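YlmH (Streptococcus pneumoniae, PDB 2FPH) probably acts in cell division and probably binds nucleic acid, most likely RNA, through a domain of the RRM clan. Local coordinates at residues L53-S57 with R68-D74; I85-V91 with S154-F160; I2-F6 with L43-K49; K117-D121 with I131-F137. One frame throughout, in Å; residues are numbered along the deposited sequence.

Contact 1: residues L53-S57 with R68-D74; sequences LACSS and RVLLYPD
Cys55 and Val69 pack tightly across the two strands: SG, anti to its backbone N (chi1 -175°), lies 3.6 Å from Val69 CG1 and also touches the CD2 branch of Leu71. This face, which Ser57 shares, lies under helix 38-50, where Ala48 covers Cys55 and Leu44 covers Val69 and Leu71; Trp20 and Val24 of helix 11-27 close over Leu71. Between these residues the backbone is held by a nearly straight bond from Leu70 N to Ser56 O (2.8 Å, 177°) and its reciprocal from Ser56 N to Leu70 O. These strands form the antiparallel beta hairpin of the N-terminal domain; 54-57 is an edge of its small sheet, and 69-72 runs in the middle beside 31-32. On the reverse face Tyr72 has CG in the crowded position between N and C (chi1 51°), which swings the ring across to the partner strand: Ala54 CB sits over one ring face, 3.3 Å from CE2. Ser56 OG, 3.5 Å from Tyr72 CE1, is buried with no polar partner in the model. Toward the Asp74 end the hairpin slackens and water enters. The bond from Ala54 N to Tyr72 O is weak (3.3 Å), and one water bridges the same two atoms while donating to Asp74 OD1. A second donates to Cys55 O, 3.0 Å away, and reaches Tyr72 OH only weakly.

Contact 2: residues I85-V91 with S154-F160; sequences ISLQEIV and SLEERPF
Leu87 CB lies over one face of the Phe160 ring, 3.9 Å from the centroid, in a CH-pi contact, while Ile85 CG2 approaches the ring's CZ at 3.5 Å. Farther along, on the other face of the sheet, Ile90 and Leu155 point the same way side by side, with CG1 of Ile90 squeezed to 3.4 Å from CD2 of Leu155. Five backbone bonds hold the antiparallel pair, from Arg158 N to Leu87 O at one end to the reciprocal pair of Val91 and Ser154 at the other. Beyond the carbons, Ser86 OG donates to Glu157 OE2 (2.9 Å), meeting it from above the carboxylate plane, and accepts Gln88 NE2 in the plane of that amide. Arg158 bends at chi2 and chi3 to bring one guanidinium face over Glu89 CB; its NH1 makes a long salt bridge of 3.4 Å to Glu89 OE1, which also accepts from Gln130. The strands are the first and last long ones of the RRM-like sheet. Strand 130-134 flanks 85-91 on its other side, and helix 138-144 covers the Leu155 face through Phe141 and Gln142, the latter bonded to Gln88 OE1.

Contact 3: residues I2-F6 with L43-K49; sequences IYQHF and LLKILAK
The irregular run 2-6 passes helix 43-49 at a side chain's distance, Tyr3 CA lying 7.0 Å from Ile46 CA and Phe6 CA 8.1 Å from Leu43 CA, so the backbones stay apart and two aromatic rings span the gap. Ile46 is their common partner. Both its branches meet both aromatics: CG1 lies 3.9 Å from Tyr3 CG, obliquely to that ring, with CD1 beyond it near Phe6 CE1, and CG2, anti to the backbone N, reaches Phe6 CZ at 3.8 Å while also touching Tyr3 CB. The side chains run antiparallel past one another, with CG2 lying between Tyr3 and Phe6. These residues precede helix 11-27 in the N-terminal domain, and the contact folds the start of the chain back onto helix 38-50. Leu43, with Ile46 and Leu47 three and four residues on, lines one side of that helix. Leu43 CD1 meets the Phe6 ring at its edge, near the ring plane, 3.7 Å from Phe6 CD1, whereas Leu47 CD1 makes a looser oblique approach, 4.2 Å from Phe6 CZ. Both leucines also pack on helix 11-27, against Phe13 for Leu43 and against Leu14 and Met18 for Leu47; Leu14 touches Phe6 as well. At the outer end Lys49 crosses Tyr3 at about a right angle, bent at chi3 (-130°), and its NZ is placed to donate to Tyr3 OH, a doubtful bond because the hydroxyl is too close to the lysine chain in the model. Tyr3 and Phe6 are exposed within the chain, and both also touch crystal neighbours.

Contact 4: residues K117-D121 with I131-F137; sequences KLFGD and IMINQQF
Phe119 and Ile133 pair across the antiparallel beta hairpin of the RRM-like domain, whose strands 119-123 and 130-134 are the second and third of its sheet. Next to this non-hydrogen-bonded pair the register slips in a beta bulge: Gly120 N donates to Met132 O (2.8 Å, 178°), but Met132 N answers to Asp121 O (3.1 Å), so two residues face one. Phe119, with CG between its own N and C (chi1 62°), lifts its ring off the strand, where CD2 meets Ile131 CD1 at 3.7 Å; helices 97-105 and 138-144 cover these side chains through Ile104 and Phe141. The carboxylate of Asp121 turns elsewhere, accepting from the backbone N of Glu65 and Tyr66. At the other end Asn134 N bonds to Leu118 O (3.0 Å), and Leu118 CD1 stands over the centre of the Phe137 ring, 4.1 Å from the centroid and 5° off its normal, in a CH-pi contact. Asn134 closes an Asx turn, its OD1 receiving Gln136 N, just before Phe137 takes the N-cap position of helix 138-144. Asn134 ND2 donates to a water at 2.7 Å, which in turn donates to Lys117 O.

Overall arrangement
Contacts 1 and 3 share the N-terminal domain: helix 38-50 carries contact 3 on one side and covers the apolar face of contact 1 on another. Contacts 2 and 4 belong to a single RRM-like sheet, joined where strand 85-91 pairs with 130-134, and contact 4 is nested in the loop that contact 2 closes. Contact 4 is the buried one, near the chain's centre. Contacts 1 and 2 are partly buried, one with waters at its frayed end, the other with charged side chains at its rim. Contact 3, outermost, relies on aromatic and aliphatic side chains instead of strand pairing. Arg68 touches both Ile85 of contact 2 and Asn134 of contact 4, where the two parts of the chain meet.

Contact 1: residues L53-S57 with R68-D74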
# COMPACT_ATOMS: atom_id res chain seq x y z
N LEU A 53 17.72 9.29 -7.62
CA LEU A 53 16.71 8.59 -8.39
C LEU A 53 15.43 9.35 -8.17
O LEU A 53 15.16 9.79 -7.04
CB LEU A 53 16.52 7.15 -7.85
CG LEU A 53 17.41 5.99 -8.30
CD1 LEU A 53 16.85 4.70 -7.63
CD2 LEU A 53 17.36 5.83 -9.77
N ALA A 54 14.61 9.49 -9.21
CA ALA A 54 13.26 10.04 -9.03
C ALA A 54 12.37 9.09 -8.25
O ALA A 54 12.55 7.88 -8.27
CB ALA A 54 12.65 10.40 -10.33
N CYS A 55 11.44 9.67 -7.48
CA CYS A 55 10.63 8.95 -6.53
C CYS A 55 9.23 9.58 -6.61
O CYS A 55 9.15 10.80 -6.61
CB CYS A 55 11.25 9.16 -5.11
SG CYS A 55 10.58 8.32 -3.71
N SER A 56 8.17 8.79 -6.80
CA SER A 56 6.78 9.27 -6.62
C SER A 56 6.05 8.33 -5.67
O SER A 56 6.25 7.14 -5.72
CB SER A 56 6.03 9.39 -7.96
OG SER A 56 6.04 8.18 -8.65
N SER A 57 5.25 8.89 -4.77
CA SER A 57 4.48 8.17 -3.80
C SER A 57 3.03 8.15 -4.21
O SER A 57 2.52 9.19 -4.69
CB SER A 57 4.57 8.86 -2.45
OG SER A 57 3.60 8.34 -1.56
N ARG A 68 2.31 3.20 -1.63
CA ARG A 68 3.37 2.52 -2.40
C ARG A 68 4.19 3.56 -3.13
O ARG A 68 3.71 4.67 -3.47
CB ARG A 68 2.79 1.51 -3.39
CG ARG A 68 1.88 0.49 -2.82
CD ARG A 68 1.37 -0.57 -3.80
NE ARG A 68 2.43 -1.49 -4.21
CZ ARG A 68 2.27 -2.48 -5.05
NH1 ARG A 68 1.11 -2.66 -5.60
NH2 ARG A 68 3.26 -3.35 -5.29
N VAL A 69 5.46 3.25 -3.36
CA VAL A 69 6.36 4.19 -3.94
C VAL A 69 6.94 3.63 -5.19
O VAL A 69 7.25 2.42 -5.30
CB VAL A 69 7.51 4.60 -2.90
CG1 VAL A 69 8.72 5.29 -3.51
CG2 VAL A 69 6.97 5.47 -1.74
N LEU A 70 7.12 4.52 -6.15
CA LEU A 70 7.79 4.12 -7.38
C LEU A 70 9.14 4.80 -7.44
O LEU A 70 9.26 6.02 -7.26
CB LEU A 70 6.91 4.52 -8.53
CG LEU A 70 5.77 3.66 -8.94
CD1 LEU A 70 4.84 4.48 -9.80
CD2 LEU A 70 6.46 2.43 -9.67
N LEU A 71 10.19 4.02 -7.67
CA LEU A 71 11.56 4.53 -7.85
C LEU A 71 11.89 4.38 -9.32
O LEU A 71 11.64 3.31 -9.85
CB LEU A 71 12.52 3.72 -6.97
CG LEU A 71 12.30 3.83 -5.44
CD1 LEU A 71 13.02 2.81 -4.57
CD2 LEU A 71 12.70 5.17 -4.98
N TYR A 72 12.49 5.38 -10.02
CA TYR A 72 12.59 5.27 -11.48
C TYR A 72 13.63 6.19 -12.10
O TYR A 72 14.02 7.17 -11.48
CB TYR A 72 11.25 5.46 -12.16
CG TYR A 72 10.55 6.72 -11.72
CD1 TYR A 72 9.76 6.71 -10.59
CD2 TYR A 72 10.69 7.92 -12.41
CE1 TYR A 72 9.14 7.86 -10.13
CE2 TYR A 72 10.02 9.11 -11.94
CZ TYR A 72 9.25 9.04 -10.82
OH TYR A 72 8.60 10.18 -10.32
N PRO A 73 14.16 5.76 -13.25
CA PRO A 73 15.04 6.63 -14.05
C PRO A 73 14.21 7.75 -14.67
O PRO A 73 13.00 7.62 -14.77
CB PRO A 73 15.56 5.69 -15.13
CG PRO A 73 15.33 4.34 -14.58
CD PRO A 73 14.01 4.45 -13.91
N ASP A 74 14.90 8.77 -15.21
CA ASP A 74 14.28 10.04 -15.62
C ASP A 74 13.37 9.97 -16.85
O ASP A 74 12.38 10.75 -16.96
CB ASP A 74 15.33 11.10 -15.81
CG ASP A 74 16.04 11.49 -14.51
OD1 ASP A 74 15.45 11.37 -13.39
OD2 ASP A 74 17.21 11.92 -14.51
O HOH W 1 15.58 9.16 -12.25
O HOH W 2 7.75 12.83 -8.36

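Contact 2: residues I85-V91 with S154-F160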
# COMPACT_ATOMS: atom_id res chain seq x y z
N ILE A 85 -2.58 -0.18 -7.50
CA ILE A 85 -3.47 -0.13 -6.32
C ILE A 85 -4.91 -0.17 -6.77
O ILE A 85 -5.29 0.58 -7.68
CB ILE A 85 -3.20 1.14 -5.45
CG1 ILE A 85 -1.76 1.11 -4.88
CG2 ILE A 85 -4.14 1.17 -4.24
CD1 ILE A 85 -1.31 2.44 -4.33
N SER A 86 -5.70 -1.04 -6.13
CA SER A 86 -7.14 -1.18 -6.41
C SER A 86 -7.90 -0.68 -5.17
O SER A 86 -7.44 -0.90 -4.03
CB SER A 86 -7.44 -2.66 -6.63
OG SER A 86 -8.75 -2.94 -7.05
N LEU A 87 -9.01 0.01 -5.34
CA LEU A 87 -9.86 0.31 -4.21
C LEU A 87 -10.96 -0.74 -4.22
O LEU A 87 -11.65 -0.88 -5.24
CB LEU A 87 -10.48 1.70 -4.27
CG LEU A 87 -11.37 2.26 -3.16
CD1 LEU A 87 -10.73 2.44 -1.83
CD2 LEU A 87 -12.01 3.60 -3.60
N GLN A 88 -11.19 -1.41 -3.10
CA GLN A 88 -12.28 -2.37 -2.98
C GLN A 88 -13.26 -1.90 -1.93
O GLN A 88 -12.90 -1.67 -0.78
CB GLN A 88 -11.74 -3.78 -2.59
CG GLN A 88 -10.82 -4.39 -3.64
CD GLN A 88 -11.54 -4.74 -4.91
OE1 GLN A 88 -12.52 -5.51 -4.90
NE2 GLN A 88 -11.05 -4.21 -6.04
N GLU A 89 -14.52 -1.78 -2.36
CA GLU A 89 -15.62 -1.62 -1.42
C GLU A 89 -15.95 -2.94 -0.78
O GLU A 89 -16.07 -3.97 -1.46
CB GLU A 89 -16.88 -1.14 -2.12
CG GLU A 89 -17.95 -0.75 -1.12
CD GLU A 89 -18.01 0.73 -0.83
OE1 GLU A 89 -17.51 1.54 -1.65
OE2 GLU A 89 -18.59 1.07 0.22
N ILE A 90 -16.13 -2.91 0.54
CA ILE A 90 -16.48 -4.11 1.31
C ILE A 90 -17.99 -4.00 1.43
O ILE A 90 -18.48 -3.33 2.34
CB ILE A 90 -15.79 -4.15 2.68
CG1 ILE A 90 -14.26 -4.19 2.52
CG2 ILE A 90 -16.18 -5.41 3.45
CD1 ILE A 90 -13.43 -4.08 3.79
N VAL A 91 -18.69 -4.60 0.46
CA VAL A 91 -20.14 -4.54 0.36
C VAL A 91 -20.79 -5.48 1.40
O VAL A 91 -20.65 -6.70 1.35
CB VAL A 91 -20.69 -4.82 -1.10
CG1 VAL A 91 -22.18 -4.66 -1.15
CG2 VAL A 91 -20.04 -3.83 -2.12
N SER A 154 -18.88 -8.89 0.36
CA SER A 154 -18.43 -9.01 -1.02
C SER A 154 -17.58 -7.83 -1.44
O SER A 154 -18.03 -6.72 -1.37
CB SER A 154 -19.66 -9.10 -1.96
OG SER A 154 -19.28 -9.19 -3.33
N LEU A 155 -16.36 -8.06 -1.92
CA LEU A 155 -15.50 -6.97 -2.37
C LEU A 155 -15.76 -6.62 -3.83
O LEU A 155 -15.74 -7.52 -4.67
CB LEU A 155 -14.04 -7.37 -2.25
CG LEU A 155 -13.33 -7.30 -0.91
CD1 LEU A 155 -11.88 -7.62 -1.09
CD2 LEU A 155 -13.41 -5.97 -0.27
N GLU A 156 -15.97 -5.33 -4.11
CA GLU A 156 -16.11 -4.81 -5.48
C GLU A 156 -15.19 -3.63 -5.73
O GLU A 156 -15.05 -2.79 -4.86
CB GLU A 156 -17.54 -4.31 -5.65
CG GLU A 156 -18.59 -5.42 -5.62
CD GLU A 156 -19.99 -4.87 -5.66
OE1 GLU A 156 -20.18 -3.69 -6.01
OE2 GLU A 156 -20.91 -5.63 -5.32
N GLU A 157 -14.64 -3.56 -6.95
CA GLU A 157 -13.87 -2.40 -7.46
C GLU A 157 -14.68 -1.08 -7.39
O GLU A 157 -15.85 -1.04 -7.84
CB GLU A 157 -13.52 -2.64 -8.94
CG GLU A 157 -12.07 -2.94 -9.34
CD GLU A 157 -11.14 -1.74 -9.33
OE1 GLU A 157 -11.59 -0.59 -9.07
OE2 GLU A 157 -9.92 -1.96 -9.55
N ARG A 158 -14.09 -0.04 -6.84
CA ARG A 158 -14.61 1.34 -6.89
C ARG A 158 -13.52 2.31 -7.38
O ARG A 158 -12.36 2.16 -7.00
CB ARG A 158 -14.97 1.83 -5.50
CG ARG A 158 -16.08 1.09 -4.81
CD ARG A 158 -17.42 1.43 -5.35
NE ARG A 158 -18.13 0.22 -5.71
CZ ARG A 158 -19.16 -0.29 -5.06
NH1 ARG A 158 -19.68 0.30 -3.99
NH2 ARG A 158 -19.67 -1.41 -5.52
N PRO A 159 -13.86 3.34 -8.17
CA PRO A 159 -12.91 4.45 -8.42
C PRO A 159 -12.41 5.17 -7.19
O PRO A 159 -13.17 5.33 -6.24
CB PRO A 159 -13.72 5.45 -9.27
CG PRO A 159 -14.90 4.71 -9.78
CD PRO A 159 -15.11 3.48 -8.94
N PHE A 160 -11.17 5.66 -7.21
CA PHE A 160 -10.66 6.42 -6.08
C PHE A 160 -11.40 7.74 -5.90
O PHE A 160 -11.33 8.30 -4.83
CB PHE A 160 -9.15 6.62 -6.15
CG PHE A 160 -8.39 5.40 -5.72
CD1 PHE A 160 -8.10 4.43 -6.65
CD2 PHE A 160 -7.99 5.22 -4.40
CE1 PHE A 160 -7.41 3.30 -6.30
CE2 PHE A 160 -7.30 4.05 -4.03
CZ PHE A 160 -7.01 3.11 -5.00

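Contact 3: residues I2-F6 with L43-K49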
# COMPACT_ATOMS: atom_id res chain seq x y z
N ILE A 2 19.79 19.00 2.84
CA ILE A 2 20.03 18.54 4.20
C ILE A 2 18.76 17.94 4.79
O ILE A 2 17.73 18.63 4.90
CB ILE A 2 20.53 19.74 5.04
CG1 ILE A 2 21.67 20.42 4.29
CG2 ILE A 2 20.93 19.28 6.45
CD1 ILE A 2 22.03 21.81 4.73
N TYR A 3 18.83 16.68 5.22
CA TYR A 3 17.65 16.01 5.75
C TYR A 3 17.90 15.56 7.15
O TYR A 3 19.06 15.51 7.62
CB TYR A 3 17.19 14.82 4.87
CG TYR A 3 16.71 15.34 3.55
CD1 TYR A 3 15.47 15.95 3.44
CD2 TYR A 3 17.54 15.35 2.45
CE1 TYR A 3 15.05 16.50 2.24
CE2 TYR A 3 17.13 15.88 1.23
CZ TYR A 3 15.88 16.47 1.14
OH TYR A 3 15.44 17.02 -0.04
N GLN A 4 16.81 15.22 7.82
CA GLN A 4 16.86 14.83 9.19
C GLN A 4 17.69 13.57 9.33
O GLN A 4 17.61 12.64 8.52
CB GLN A 4 15.45 14.58 9.74
CG GLN A 4 15.39 14.47 11.25
CD GLN A 4 13.99 14.72 11.86
OE1 GLN A 4 13.06 15.21 11.21
NE2 GLN A 4 13.86 14.37 13.12
N HIS A 5 18.52 13.56 10.37
CA HIS A 5 19.31 12.39 10.76
C HIS A 5 18.46 11.14 10.88
O HIS A 5 17.32 11.13 11.46
CB HIS A 5 19.95 12.64 12.10
CG HIS A 5 20.97 13.73 12.09
ND1 HIS A 5 21.24 14.48 13.21
CD2 HIS A 5 21.85 14.14 11.15
CE1 HIS A 5 22.18 15.37 12.93
NE2 HIS A 5 22.57 15.18 11.69
N PHE A 6 19.00 10.04 10.35
CA PHE A 6 18.43 8.74 10.61
C PHE A 6 18.74 8.30 12.03
O PHE A 6 19.61 8.88 12.72
CB PHE A 6 18.99 7.72 9.64
CG PHE A 6 18.78 8.07 8.19
CD1 PHE A 6 17.51 8.35 7.71
CD2 PHE A 6 19.82 8.04 7.33
CE1 PHE A 6 17.34 8.64 6.39
CE2 PHE A 6 19.66 8.35 5.99
CZ PHE A 6 18.37 8.63 5.53
N LEU A 43 11.67 8.21 4.68
CA LEU A 43 13.03 7.64 4.61
C LEU A 43 13.41 7.33 3.21
O LEU A 43 14.49 7.67 2.79
CB LEU A 43 13.09 6.37 5.40
CG LEU A 43 13.68 6.28 6.81
CD1 LEU A 43 13.86 7.63 7.61
CD2 LEU A 43 13.21 5.09 7.56
N LEU A 44 12.48 6.72 2.45
CA LEU A 44 12.82 6.29 1.09
C LEU A 44 13.00 7.54 0.20
O LEU A 44 13.87 7.59 -0.64
CB LEU A 44 11.75 5.35 0.59
CG LEU A 44 12.07 4.19 -0.35
CD1 LEU A 44 10.86 3.84 -1.24
CD2 LEU A 44 13.44 4.04 -0.98
N LYS A 45 12.15 8.55 0.35
CA LYS A 45 12.32 9.82 -0.36
C LYS A 45 13.72 10.46 -0.14
O LYS A 45 14.34 10.91 -1.09
CB LYS A 45 11.23 10.81 0.06
CG LYS A 45 9.89 10.51 -0.59
CD LYS A 45 8.76 11.23 0.07
CE LYS A 45 7.43 11.15 -0.70
NZ LYS A 45 7.58 10.77 -2.12
N ILE A 46 14.21 10.40 1.08
CA ILE A 46 15.57 10.87 1.40
C ILE A 46 16.68 10.05 0.67
O ILE A 46 17.55 10.61 -0.06
CB ILE A 46 15.84 10.90 2.87
CG1 ILE A 46 14.93 11.92 3.59
CG2 ILE A 46 17.26 11.29 3.13
CD1 ILE A 46 14.86 11.61 5.10
N LEU A 47 16.56 8.72 0.77
CA LEU A 47 17.52 7.82 0.08
C LEU A 47 17.48 8.07 -1.42
O LEU A 47 18.51 8.18 -2.06
CB LEU A 47 17.20 6.36 0.42
CG LEU A 47 18.10 5.41 1.20
CD1 LEU A 47 19.00 6.08 2.24
CD2 LEU A 47 17.33 4.24 1.74
N ALA A 48 16.30 8.12 -2.03
CA ALA A 48 16.15 8.36 -3.45
C ALA A 48 16.85 9.65 -3.90
O ALA A 48 17.65 9.64 -4.83
CB ALA A 48 14.71 8.37 -3.84
N LYS A 49 16.61 10.75 -3.19
CA LYS A 49 17.26 12.03 -3.47
C LYS A 49 18.79 11.91 -3.42
O LYS A 49 19.51 12.40 -4.30
CB LYS A 49 16.75 13.07 -2.46
CG LYS A 49 15.54 13.91 -3.00
CD LYS A 49 14.99 14.87 -1.93
CE LYS A 49 13.48 14.78 -1.76
NZ LYS A 49 12.88 15.88 -0.86

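Contact 4: residues K117-D121 with I131-F137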
# COMPACT_ATOMS: atom_id res chain seq x y z
N LYS A 117 1.95 -5.78 4.19
CA LYS A 117 2.58 -5.10 3.04
C LYS A 117 1.78 -5.21 1.72
O LYS A 117 2.12 -4.49 0.70
CB LYS A 117 4.01 -5.59 2.78
CG LYS A 117 5.06 -5.01 3.71
CD LYS A 117 6.22 -4.31 3.02
CE LYS A 117 6.64 -2.96 3.61
NZ LYS A 117 8.15 -2.85 3.70
N LEU A 118 0.77 -6.09 1.69
CA LEU A 118 -0.01 -6.33 0.44
C LEU A 118 -1.26 -5.44 0.35
O LEU A 118 -1.99 -5.49 -0.65
CB LEU A 118 -0.50 -7.80 0.29
CG LEU A 118 0.60 -8.87 0.24
CD1 LEU A 118 -0.03 -10.24 0.19
CD2 LEU A 118 1.49 -8.61 -0.98
N PHE A 119 -1.50 -4.65 1.36
CA PHE A 119 -2.62 -3.72 1.38
C PHE A 119 -2.26 -2.48 2.17
O PHE A 119 -1.29 -2.49 2.95
CB PHE A 119 -3.92 -4.34 1.92
CG PHE A 119 -3.90 -4.83 3.34
CD1 PHE A 119 -3.33 -6.06 3.65
CD2 PHE A 119 -4.45 -4.07 4.38
CE1 PHE A 119 -3.25 -6.48 4.95
CE2 PHE A 119 -4.42 -4.53 5.67
CZ PHE A 119 -3.83 -5.74 5.96
N GLY A 120 -3.06 -1.45 1.97
CA GLY A 120 -2.81 -0.17 2.60
C GLY A 120 -3.92 0.10 3.59
O GLY A 120 -4.21 -0.72 4.45
N ASP A 121 -4.56 1.24 3.41
CA ASP A 121 -5.54 1.74 4.33
C ASP A 121 -6.80 0.94 4.28
O ASP A 121 -7.27 0.53 3.19
CB ASP A 121 -5.91 3.19 3.99
CG ASP A 121 -4.80 4.19 4.24
OD1 ASP A 121 -3.72 3.87 4.76
OD2 ASP A 121 -4.99 5.39 4.00
N ILE A 131 -11.16 -1.08 1.31
CA ILE A 131 -9.73 -1.35 1.47
C ILE A 131 -8.96 -1.10 0.18
O ILE A 131 -9.50 -1.39 -0.90
CB ILE A 131 -9.58 -2.81 2.02
CG1 ILE A 131 -8.13 -3.10 2.36
CG2 ILE A 131 -10.22 -3.85 1.04
CD1 ILE A 131 -7.92 -4.38 3.00
N MET A 132 -7.76 -0.50 0.30
CA MET A 132 -6.82 -0.26 -0.77
C MET A 132 -5.87 -1.45 -0.80
O MET A 132 -5.26 -1.78 0.22
CB MET A 132 -6.02 1.02 -0.46
CG MET A 132 -6.91 2.20 -0.21
SD MET A 132 -6.08 3.84 -0.20
CE MET A 132 -7.34 4.79 -0.85
N ILE A 133 -5.82 -2.15 -1.93
CA ILE A 133 -4.98 -3.36 -2.07
C ILE A 133 -4.03 -3.33 -3.21
O ILE A 133 -4.20 -2.57 -4.13
CB ILE A 133 -5.87 -4.62 -2.22
CG1 ILE A 133 -6.62 -4.58 -3.57
CG2 ILE A 133 -6.80 -4.74 -1.00
CD1 ILE A 133 -7.13 -5.92 -3.96
N ASN A 134 -3.00 -4.15 -3.13
CA ASN A 134 -2.07 -4.41 -4.23
C ASN A 134 -2.85 -5.22 -5.26
O ASN A 134 -3.34 -6.26 -4.94
CB ASN A 134 -0.91 -5.20 -3.66
CG ASN A 134 0.07 -5.72 -4.71
OD1 ASN A 134 -0.25 -5.87 -5.88
ND2 ASN A 134 1.34 -5.90 -4.28
N GLN A 135 -3.05 -4.69 -6.48
CA GLN A 135 -4.01 -5.28 -7.43
C GLN A 135 -3.52 -6.61 -7.95
O GLN A 135 -4.27 -7.34 -8.55
CB GLN A 135 -4.18 -4.40 -8.67
CG GLN A 135 -4.64 -2.95 -8.50
CD GLN A 135 -4.98 -2.30 -9.86
OE1 GLN A 135 -5.99 -1.54 -10.01
NE2 GLN A 135 -4.13 -2.61 -10.86
N GLN A 136 -2.23 -6.89 -7.79
CA GLN A 136 -1.71 -8.22 -8.11
C GLN A 136 -2.38 -9.32 -7.28
O GLN A 136 -2.45 -10.50 -7.71
CB GLN A 136 -0.16 -8.24 -7.93
CG GLN A 136 0.56 -9.28 -8.74
CD GLN A 136 2.06 -9.07 -8.74
OE1 GLN A 136 2.82 -9.90 -8.22
NE2 GLN A 136 2.49 -7.97 -9.30
N PHE A 137 -2.95 -8.96 -6.13
CA PHE A 137 -3.57 -9.87 -5.17
C PHE A 137 -5.11 -9.69 -5.16
O PHE A 137 -5.78 -10.05 -4.26
CB PHE A 137 -2.87 -9.66 -3.81
CG PHE A 137 -1.45 -10.10 -3.83
CD1 PHE A 137 -1.13 -11.45 -3.73
CD2 PHE A 137 -0.42 -9.20 -4.06
CE1 PHE A 137 0.21 -11.86 -3.76
CE2 PHE A 137 0.90 -9.61 -4.10
CZ PHE A 137 1.22 -10.94 -3.96
O HOH W 3 2.50 -4.99 -2.02